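Long-range contacts in nudix hydrolase DR_0079 (PDB 2O5F), which hydrolyses nucleoside di- and triphosphates to monophosphates with the help of magnesium, with a marked preference for CDP and CTP: residues R8-N13 / R33-N38; V92-L97 / Y119-D124; T110-F115 / K156-E161. One frame throughout, in Å; residues are numbered along the deposited sequence.

Contact 1: residues R8-N13 / R33-N38; sequences RLDLVN and RVRVVN
Val12 and Arg35 make the tight part of this contact. The two side chains cross at about a right angle. Val12 CG1 lies 3.6 Å from Arg35 CD and also sits over one face of the guanidinium group. The Arg35 chain bends at chi3 (-79°), which brings its end back toward strand 8-12. The other methyl of Val12 sits against the carbonyl of Arg33, with Val12 CG2 to Arg33 O at 3.6 Å. That carbonyl is the direct backbone link. Val12 N donates to Arg33 O at 2.9 Å, with an angle of 163° at the hydrogen. Leu11 CA adds a CA-H...O contact to the same oxygen.

The segments belong to different sheets. Strand 8-12 pairs with strand 18-23 in an antiparallel hairpin, while 33-38 leads into strand 35-42 of the central mixed sheet of the Nudix fold. Their touching parts run 115° apart, and the backbones soon diverge.

Toward Asp10 and Leu9 the join is looser and partly made by water. One water accepts from Arg35 N and donates to Asp10 O. A second accepts from Arg35 NH2 at the edge of the guanidinium and donates to Asp10 OD1. Asp10 OD1 and Arg35 NH2 stay 4.3 Å apart, short of a salt bridge. Asp10 OD2 bonds to Ser74 and Gln21, and OD1 to Gly75 N. Leu9 CD1 only grazes Val34 CG1, at 4.4 Å. On the exposed side, the Arg33 side chain leads away from strand 8-12.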
loop_
_atom_site.group_PDB
_atom_site.type_symbol
_atom_site.label_atom_id
_atom_site.label_comp_id
_atom_site.label_asym_id
_atom_site.label_seq_id
_atom_site.Cartn_x
_atom_site.Cartn_y
_atom_site.Cartn_z
ATOM N N ARG A 8 2.117 -17.736 3.688
ATOM C CA ARG A 8 2.702 -18.198 2.432
ATOM C C ARG A 8 2.403 -17.196 1.319
ATOM O O ARG A 8 1.284 -16.701 1.205
ATOM C CB ARG A 8 2.144 -19.571 2.059
ATOM C CG ARG A 8 2.895 -20.251 0.930
ATOM C CD ARG A 8 2.648 -21.752 0.950
ATOM N NE ARG A 8 3.053 -22.332 2.228
ATOM C CZ ARG A 8 2.989 -23.628 2.516
ATOM N NH1 ARG A 8 2.536 -24.488 1.610
ATOM N NH2 ARG A 8 3.375 -24.067 3.711
ATOM N N LEU A 9 3.411 -16.906 0.501
ATOM C CA LEU A 9 3.267 -15.953 -0.593
ATOM C C LEU A 9 3.554 -16.606 -1.938
ATOM O O LEU A 9 4.292 -17.594 -2.018
ATOM C CB LEU A 9 4.239 -14.785 -0.396
ATOM C CG LEU A 9 4.262 -14.141 0.992
ATOM C CD1 LEU A 9 5.341 -13.074 1.055
ATOM C CD2 LEU A 9 2.898 -13.564 1.297
ATOM N N ASP A 10 2.967 -16.053 -2.994
ATOM C CA ASP A 10 3.198 -16.563 -4.343
ATOM C C ASP A 10 4.490 -15.935 -4.871
ATOM O O ASP A 10 4.771 -14.771 -4.601
ATOM C CB ASP A 10 2.036 -16.177 -5.274
ATOM C CG ASP A 10 0.869 -17.148 -5.202
ATOM O OD1 ASP A 10 -0.266 -16.732 -5.535
ATOM O OD2 ASP A 10 1.085 -18.326 -4.835
ATOM N N LEU A 11 5.282 -16.719 -5.595
ATOM C CA LEU A 11 6.512 -16.224 -6.201
ATOM C C LEU A 11 6.135 -15.871 -7.639
ATOM O O LEU A 11 5.414 -16.623 -8.294
ATOM C CB LEU A 11 7.604 -17.303 -6.203
ATOM C CG LEU A 11 8.310 -17.629 -4.886
ATOM C CD1 LEU A 11 9.136 -18.904 -5.048
ATOM C CD2 LEU A 11 9.199 -16.454 -4.471
ATOM N N VAL A 12 6.611 -14.730 -8.126
ATOM C CA VAL A 12 6.293 -14.304 -9.485
ATOM C C VAL A 12 7.546 -13.934 -10.264
ATOM O O VAL A 12 8.569 -13.570 -9.674
ATOM C CB VAL A 12 5.317 -13.088 -9.475
ATOM C CG1 VAL A 12 4.017 -13.470 -8.801
ATOM C CG2 VAL A 12 5.960 -11.904 -8.762
ATOM N N ASN A 13 7.462 -14.045 -11.589
ATOM C CA ASN A 13 8.579 -13.703 -12.469
ATOM C C ASN A 13 8.460 -12.255 -12.940
ATOM O O ASN A 13 7.601 -11.511 -12.469
ATOM C CB ASN A 13 8.630 -14.636 -13.694
ATOM C CG ASN A 13 7.377 -14.552 -14.562
ATOM O OD1 ASN A 13 6.680 -13.539 -14.586
ATOM N ND2 ASN A 13 7.103 -15.620 -15.298
ATOM N N ARG A 33 10.381 -10.489 -5.928
ATOM C CA ARG A 33 9.840 -11.749 -6.429
ATOM C C ARG A 33 8.452 -12.054 -5.872
ATOM O O ARG A 33 7.939 -13.161 -6.044
ATOM C CB ARG A 33 10.803 -12.894 -6.103
ATOM C CG ARG A 33 12.145 -12.760 -6.793
ATOM C CD ARG A 33 13.105 -13.859 -6.376
ATOM N NE ARG A 33 14.390 -13.721 -7.053
ATOM C CZ ARG A 33 15.443 -14.501 -6.820
ATOM N NH1 ARG A 33 15.364 -15.479 -5.923
ATOM N NH2 ARG A 33 16.576 -14.302 -7.479
ATOM N N VAL A 34 7.851 -11.074 -5.199
ATOM C CA VAL A 34 6.512 -11.248 -4.642
ATOM C C VAL A 34 5.603 -10.060 -4.951
ATOM O O VAL A 34 6.053 -9.031 -5.470
ATOM C CB VAL A 34 6.541 -11.474 -3.112
ATOM C CG1 VAL A 34 7.368 -12.719 -2.790
ATOM C CG2 VAL A 34 7.109 -10.252 -2.399
ATOM N N ARG A 35 4.320 -10.214 -4.623
ATOM C CA ARG A 35 3.314 -9.188 -4.886
ATOM C C ARG A 35 2.741 -8.548 -3.617
ATOM O O ARG A 35 2.523 -9.216 -2.605
ATOM C CB ARG A 35 2.169 -9.795 -5.719
ATOM C CG ARG A 35 2.672 -10.645 -6.885
ATOM C CD ARG A 35 1.666 -10.861 -8.023
ATOM N NE ARG A 35 0.660 -11.872 -7.745
ATOM C CZ ARG A 35 0.036 -12.597 -8.674
ATOM N NH1 ARG A 35 0.301 -12.442 -9.971
ATOM N NH2 ARG A 35 -0.861 -13.492 -8.299
ATOM N N VAL A 36 2.523 -7.240 -3.680
ATOM C CA VAL A 36 1.935 -6.498 -2.571
ATOM C C VAL A 36 0.855 -5.579 -3.136
ATOM O O VAL A 36 0.765 -5.387 -4.348
ATOM C CB VAL A 36 2.983 -5.618 -1.832
ATOM C CG1 VAL A 36 4.084 -6.500 -1.247
ATOM C CG2 VAL A 36 3.573 -4.581 -2.787
ATOM N N VAL A 37 0.026 -5.033 -2.259
ATOM C CA VAL A 37 -1.007 -4.096 -2.680
ATOM C C VAL A 37 -0.798 -2.845 -1.837
ATOM O O VAL A 37 -0.330 -2.918 -0.698
ATOM C CB VAL A 37 -2.447 -4.644 -2.447
ATOM C CG1 VAL A 37 -2.832 -5.618 -3.554
ATOM C CG2 VAL A 37 -2.534 -5.334 -1.089
ATOM N N ASN A 38 -1.124 -1.698 -2.416
ATOM C CA ASN A 38 -0.990 -0.427 -1.733
ATOM C C ASN A 38 -2.189 0.401 -2.161
ATOM O O ASN A 38 -2.664 0.273 -3.290
ATOM C CB ASN A 38 0.310 0.279 -2.136
ATOM C CG ASN A 38 1.536 -0.305 -1.443
ATOM O OD1 ASN A 38 1.621 -0.314 -0.221
ATOM N ND2 ASN A 38 2.487 -0.793 -2.227
HETATM O O HOH W 1 3.129 -12.692 -4.116
HETATM O O HOH W 2 -0.915 -13.867 -5.376
#

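Contact 2: residues V92-L97 / Y119-D124; sequences VEIDAL and YELRSD
The link that follows the Nudix-box helix 78-90 packs here on the end of a central-sheet strand, through Val92, Ile94 and Leu97 around Leu121. Segment 92-97 contains a short 3-10 turn at 94-96, and segment 119-124 carries the last residues of strand 115-122. No hydrogen bond crosses between them. The contact is made mainly by branched apolar side chains.

Leu121 is the shared partner, and its two methyls divide the work. Leu121 CD2 meets Val92 CG1 at 3.8 Å, where the two side chains lie alongside each other, pointing opposite ways. Leu121 CD2 also touches Leu97 CD1 at 4.1 Å. The second methyl, Leu121 CD1, faces the 3-10 segment and rests 4.0 Å from Ile94 CG2. Both Ile94 and Leu97 cross Leu121 at about a right angle. The fork reaches these partners because Leu121 CG is roughly opposite the backbone N (chi1 -154°), which carries the end of the side chain toward 92-97.

Leu97 extends the contact past Leu121. Leu97 CD1 lies 4.1 Å from Ser123 CB, and Leu97 CB approaches the backbone oxygen Arg122 O. The hydroxyl of Ser123 is not used across the contact and bonds to Ala125 N. The Arg122 side chain leads away and bonds to the carbonyl of Arg42.

The 3-10 turn is closed by its own backbone bonds, Ala96 N to Glu93 O at 2.8 Å and Leu97 N to Ile94 O at 3.1 Å. Ile94 also packs on Phe82 and Ala86 of helix 78-90, which bears the probable magnesium ligands Glu85 and Glu89. Both Ile94 and Leu121 touch Trp99 of strand 98-105, and Leu121 reaches Leu41 of strand 35-42.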
loop_
_atom_site.group_PDB
_atom_site.type_symbol
_atom_site.label_atom_id
_atom_site.label_comp_id
_atom_site.label_asym_id
_atom_site.label_seq_id
_atom_site.Cartn_x
_atom_site.Cartn_y
_atom_site.Cartn_z
ATOM N N VAL A 92 -12.393 -0.827 6.961
ATOM C CA VAL A 92 -13.158 -0.314 5.838
ATOM C C VAL A 92 -13.554 -1.435 4.884
ATOM O O VAL A 92 -12.761 -2.327 4.586
ATOM C CB VAL A 92 -12.348 0.737 5.045
ATOM C CG1 VAL A 92 -13.100 1.141 3.792
ATOM C CG2 VAL A 92 -12.095 1.965 5.921
ATOM N N GLU A 93 -14.796 -1.380 4.420
ATOM C CA GLU A 93 -15.330 -2.341 3.469
ATOM C C GLU A 93 -15.221 -1.631 2.120
ATOM O O GLU A 93 -16.007 -0.725 1.835
ATOM C CB GLU A 93 -16.803 -2.618 3.783
ATOM C CG GLU A 93 -17.104 -2.909 5.245
ATOM C CD GLU A 93 -16.825 -4.348 5.636
ATOM O OE1 GLU A 93 -15.650 -4.771 5.595
ATOM O OE2 GLU A 93 -17.790 -5.062 5.982
ATOM N N ILE A 94 -14.257 -2.024 1.293
ATOM C CA ILE A 94 -14.078 -1.365 -0.001
ATOM C C ILE A 94 -15.340 -1.403 -0.850
ATOM O O ILE A 94 -15.592 -0.496 -1.641
ATOM C CB ILE A 94 -12.901 -1.978 -0.812
ATOM C CG1 ILE A 94 -13.199 -3.430 -1.180
ATOM C CG2 ILE A 94 -11.610 -1.896 0.004
ATOM C CD1 ILE A 94 -12.125 -4.057 -2.068
ATOM N N ASP A 95 -16.139 -2.448 -0.675
ATOM C CA ASP A 95 -17.375 -2.586 -1.439
ATOM C C ASP A 95 -18.397 -1.528 -1.025
ATOM O O ASP A 95 -19.345 -1.249 -1.758
ATOM C CB ASP A 95 -17.952 -3.992 -1.243
ATOM C CG ASP A 95 -16.976 -5.082 -1.655
ATOM O OD1 ASP A 95 -16.461 -5.020 -2.792
ATOM O OD2 ASP A 95 -16.727 -6.005 -0.850
ATOM N N ALA A 96 -18.193 -0.931 0.148
ATOM C CA ALA A 96 -19.101 0.092 0.657
ATOM C C ALA A 96 -18.675 1.491 0.225
ATOM O O ALA A 96 -19.362 2.473 0.501
ATOM C CB ALA A 96 -19.168 0.018 2.179
ATOM N N LEU A 97 -17.537 1.584 -0.451
ATOM C CA LEU A 97 -17.049 2.879 -0.898
ATOM C C LEU A 97 -16.649 2.826 -2.367
ATOM O O LEU A 97 -16.657 1.765 -2.989
ATOM C CB LEU A 97 -15.841 3.302 -0.059
ATOM C CG LEU A 97 -16.004 3.308 1.464
ATOM C CD1 LEU A 97 -14.718 3.825 2.092
ATOM C CD2 LEU A 97 -17.180 4.182 1.869
ATOM N N TYR A 119 -4.250 1.196 -5.512
ATOM C CA TYR A 119 -5.654 1.572 -5.624
ATOM C C TYR A 119 -5.908 2.922 -4.990
ATOM O O TYR A 119 -5.101 3.412 -4.201
ATOM C CB TYR A 119 -6.519 0.550 -4.892
ATOM C CG TYR A 119 -6.385 -0.852 -5.402
ATOM C CD1 TYR A 119 -7.112 -1.282 -6.515
ATOM C CD2 TYR A 119 -5.530 -1.762 -4.774
ATOM C CE1 TYR A 119 -6.994 -2.582 -6.984
ATOM C CE2 TYR A 119 -5.407 -3.063 -5.240
ATOM C CZ TYR A 119 -6.140 -3.465 -6.341
ATOM O OH TYR A 119 -6.024 -4.760 -6.796
ATOM N N GLU A 120 -7.038 3.524 -5.335
ATOM C CA GLU A 120 -7.416 4.786 -4.726
ATOM C C GLU A 120 -8.821 4.588 -4.165
ATOM O O GLU A 120 -9.732 4.178 -4.886
ATOM C CB GLU A 120 -7.413 5.931 -5.742
ATOM C CG GLU A 120 -7.836 7.258 -5.129
ATOM C CD GLU A 120 -7.779 8.413 -6.107
ATOM O OE1 GLU A 120 -8.600 8.432 -7.052
ATOM O OE2 GLU A 120 -6.905 9.292 -5.933
ATOM N N LEU A 121 -8.975 4.847 -2.872
ATOM C CA LEU A 121 -10.255 4.718 -2.184
ATOM C C LEU A 121 -10.758 6.146 -1.979
ATOM O O LEU A 121 -9.982 7.028 -1.612
ATOM C CB LEU A 121 -10.048 4.033 -0.826
ATOM C CG LEU A 121 -11.189 3.247 -0.173
ATOM C CD1 LEU A 121 -11.465 1.994 -0.998
ATOM C CD2 LEU A 121 -10.800 2.846 1.257
ATOM N N ARG A 122 -12.044 6.383 -2.227
ATOM C CA ARG A 122 -12.610 7.721 -2.057
ATOM C C ARG A 122 -13.515 7.817 -0.828
ATOM O O ARG A 122 -14.486 7.069 -0.702
ATOM C CB ARG A 122 -13.416 8.128 -3.302
ATOM C CG ARG A 122 -12.654 8.093 -4.620
ATOM C CD ARG A 122 -11.338 8.851 -4.521
ATOM N NE ARG A 122 -11.523 10.188 -3.967
ATOM C CZ ARG A 122 -12.061 11.205 -4.629
ATOM N NH1 ARG A 122 -12.466 11.043 -5.883
ATOM N NH2 ARG A 122 -12.203 12.380 -4.033
ATOM N N SER A 123 -13.196 8.751 0.065
ATOM C CA SER A 123 -13.981 8.971 1.269
ATOM C C SER A 123 -13.559 10.236 1.992
ATOM O O SER A 123 -12.373 10.569 2.035
ATOM C CB SER A 123 -13.843 7.801 2.243
ATOM O OG SER A 123 -14.621 8.033 3.412
ATOM N N ASP A 124 -14.532 10.943 2.555
ATOM C CA ASP A 124 -14.230 12.149 3.312
ATOM C C ASP A 124 -14.219 11.831 4.801
ATOM O O ASP A 124 -13.878 12.676 5.614
ATOM C CB ASP A 124 -15.260 13.245 3.019
ATOM C CG ASP A 124 -14.964 13.990 1.732
ATOM O OD1 ASP A 124 -13.880 14.588 1.633
ATOM O OD2 ASP A 124 -15.808 13.978 0.818
#

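Contact 3: residues T110-F115 / K156-E161; sequences TTLSSF and KGDLAE
Asp158 OD2 is gripped by two donors of the same residue, Ser113. The backbone Ser113 N reaches Asp158 OD2 at 2.9 Å, with an angle of 163° at the hydrogen. It comes from the syn side but 33° out of the carboxylate plane. The hydroxyl Ser113 OG donates to Asp158 OD2 at 2.6 Å, nearly in line with the C-O bond. Ser113 OG lies between its own backbone N and carbonyl carbon (chi1 59°), which brings both donors to one oxygen.

Two residues before Ser113, Thr111 meets a second carboxylate, that of Glu161. Thr111 N donates to Glu161 OE2 at 3.0 Å and meets its syn lone pair. Thr111 OG1 comes to 2.5 Å from the other oxygen, Glu161 OE1. That separation is shorter than a sound bond, and its detail is doubtful. The Glu161 chain is extended beyond CG and reaches the loop from the first turn of helix 159-166. Arg165, one turn further along this helix, forms a salt bridge with Glu161 OE2 and probably steadies its negative charge. OE2 is thus held by both Thr111 N and Arg165.

The irregular loop between strands 98-105 and 115-122 is thereby joined to the start of the last helix of the chain, 159-166, in the Nudix fold. Its own shape is fixed in part by an ST turn, in which Leu112 N donates to Thr110 OG1 at 3.1 Å. Thr110 OG1 also bonds to the carbonyl of Ser106.

Between the two acids lies Leu112. Leu112 CD2 packs 3.5 Å from Asp158 CB and 3.7 Å from Glu161 CG, so the apolar stems of both acids cover it. Leu112 also touches Phe105 and Leu162, while Thr111 is exposed to solvent.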
loop_
_atom_site.group_PDB
_atom_site.type_symbol
_atom_site.label_atom_id
_atom_site.label_comp_id
_atom_site.label_asym_id
_atom_site.label_seq_id
_atom_site.Cartn_x
_atom_site.Cartn_y
_atom_site.Cartn_z
ATOM N N THR A 110 10.950 0.199 -11.941
ATOM C CA THR A 110 10.888 1.328 -11.020
ATOM C C THR A 110 11.790 1.000 -9.841
ATOM O O THR A 110 12.495 -0.010 -9.854
ATOM C CB THR A 110 9.470 1.500 -10.446
ATOM O OG1 THR A 110 9.119 0.331 -9.688
ATOM C CG2 THR A 110 8.450 1.704 -11.559
ATOM N N THR A 111 11.781 1.847 -8.818
ATOM C CA THR A 111 12.578 1.541 -7.637
ATOM C C THR A 111 11.659 1.075 -6.511
ATOM O O THR A 111 12.014 1.155 -5.334
ATOM C CB THR A 111 13.446 2.742 -7.150
ATOM O OG1 THR A 111 12.722 3.973 -7.283
ATOM C CG2 THR A 111 14.737 2.808 -7.941
ATOM N N LEU A 112 10.477 0.587 -6.885
ATOM C CA LEU A 112 9.527 0.072 -5.907
ATOM C C LEU A 112 9.975 -1.345 -5.548
ATOM O O LEU A 112 10.568 -2.052 -6.370
ATOM C CB LEU A 112 8.100 0.078 -6.467
ATOM C CG LEU A 112 7.529 1.483 -6.719
ATOM C CD1 LEU A 112 6.232 1.373 -7.510
ATOM C CD2 LEU A 112 7.284 2.204 -5.383
ATOM N N SER A 113 9.686 -1.746 -4.315
ATOM C CA SER A 113 10.097 -3.045 -3.765
ATOM C C SER A 113 9.549 -4.357 -4.347
ATOM O O SER A 113 10.283 -5.344 -4.437
ATOM C CB SER A 113 9.828 -3.043 -2.264
ATOM O OG SER A 113 8.457 -2.811 -2.016
ATOM N N SER A 114 8.271 -4.372 -4.715
ATOM C CA SER A 114 7.620 -5.570 -5.236
ATOM C C SER A 114 6.661 -5.253 -6.367
ATOM O O SER A 114 6.420 -4.094 -6.691
ATOM C CB SER A 114 6.791 -6.246 -4.135
ATOM O OG SER A 114 7.521 -6.431 -2.949
ATOM N N PHE A 115 6.105 -6.308 -6.956
ATOM C CA PHE A 115 5.105 -6.150 -7.990
ATOM C C PHE A 115 3.904 -5.648 -7.216
ATOM O O PHE A 115 3.679 -6.055 -6.073
ATOM C CB PHE A 115 4.817 -7.496 -8.648
ATOM C CG PHE A 115 5.771 -7.823 -9.754
ATOM C CD1 PHE A 115 5.590 -7.275 -11.019
ATOM C CD2 PHE A 115 6.871 -8.639 -9.526
ATOM C CE1 PHE A 115 6.494 -7.534 -12.045
ATOM C CE2 PHE A 115 7.781 -8.904 -10.549
ATOM C CZ PHE A 115 7.586 -8.346 -11.814
ATOM N N LYS A 156 7.776 4.727 5.101
ATOM C CA LYS A 156 8.002 3.471 4.397
ATOM C C LYS A 156 8.802 3.771 3.143
ATOM O O LYS A 156 8.571 4.782 2.479
ATOM C CB LYS A 156 6.676 2.820 4.022
ATOM C CG LYS A 156 6.037 2.112 5.181
ATOM C CD LYS A 156 6.891 0.932 5.608
ATOM C CE LYS A 156 6.295 0.248 6.814
ATOM N NZ LYS A 156 4.867 -0.119 6.582
ATOM N N GLY A 157 9.729 2.879 2.819
ATOM C CA GLY A 157 10.593 3.069 1.670
ATOM C C GLY A 157 10.002 3.385 0.309
ATOM O O GLY A 157 10.673 4.020 -0.507
ATOM N N ASP A 158 8.774 2.954 0.032
ATOM C CA ASP A 158 8.188 3.239 -1.280
ATOM C C ASP A 158 7.097 4.294 -1.285
ATOM O O ASP A 158 6.514 4.578 -2.331
ATOM C CB ASP A 158 7.634 1.964 -1.917
ATOM C CG ASP A 158 8.718 0.951 -2.242
ATOM O OD1 ASP A 158 9.862 1.357 -2.550
ATOM O OD2 ASP A 158 8.403 -0.251 -2.216
ATOM N N LEU A 159 6.824 4.881 -0.127
ATOM C CA LEU A 159 5.772 5.885 -0.033
ATOM C C LEU A 159 5.994 7.081 -0.952
ATOM O O LEU A 159 5.119 7.418 -1.736
ATOM C CB LEU A 159 5.620 6.353 1.416
ATOM C CG LEU A 159 4.545 7.411 1.671
ATOM C CD1 LEU A 159 3.187 6.928 1.155
ATOM C CD2 LEU A 159 4.479 7.702 3.164
ATOM N N ALA A 160 7.161 7.712 -0.859
ATOM C CA ALA A 160 7.455 8.874 -1.687
ATOM C C ALA A 160 7.309 8.574 -3.180
ATOM O O ALA A 160 6.643 9.324 -3.901
ATOM C CB ALA A 160 8.858 9.400 -1.394
ATOM N N GLU A 161 7.920 7.485 -3.642
ATOM C CA GLU A 161 7.850 7.114 -5.056
ATOM C C GLU A 161 6.411 6.830 -5.507
ATOM O O GLU A 161 6.022 7.207 -6.615
ATOM C CB GLU A 161 8.755 5.900 -5.343
ATOM C CG GLU A 161 8.670 5.370 -6.785
ATOM C CD GLU A 161 9.810 4.410 -7.158
ATOM O OE1 GLU A 161 10.482 3.878 -6.256
ATOM O OE2 GLU A 161 10.028 4.177 -8.363
#

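In the fold
Contacts 1 and 2 both reach the mixed sheet, where strands 35-42 and 115-122 are parallel neighbours. Their centres are about 23 Å apart, yet Asn38 O and Tyr119 N probably hydrogen-bond across the strands. Contact 3 lies about 14 Å from contact 1, centre to centre. It meets contact 1 at Phe115, which pairs through its backbone with Val34 and Val36. The centres of contacts 2 and 3 are about 22 Å apart, on opposite sides of the chain's centre. Contact 1 closes first along the chain, and then contacts 2 and 3 alternate. The central sheet and the loop leading into strand 115-122 are thus joined to the N-terminal hairpin, the link after the Nudix-box helix and the C-terminal helix.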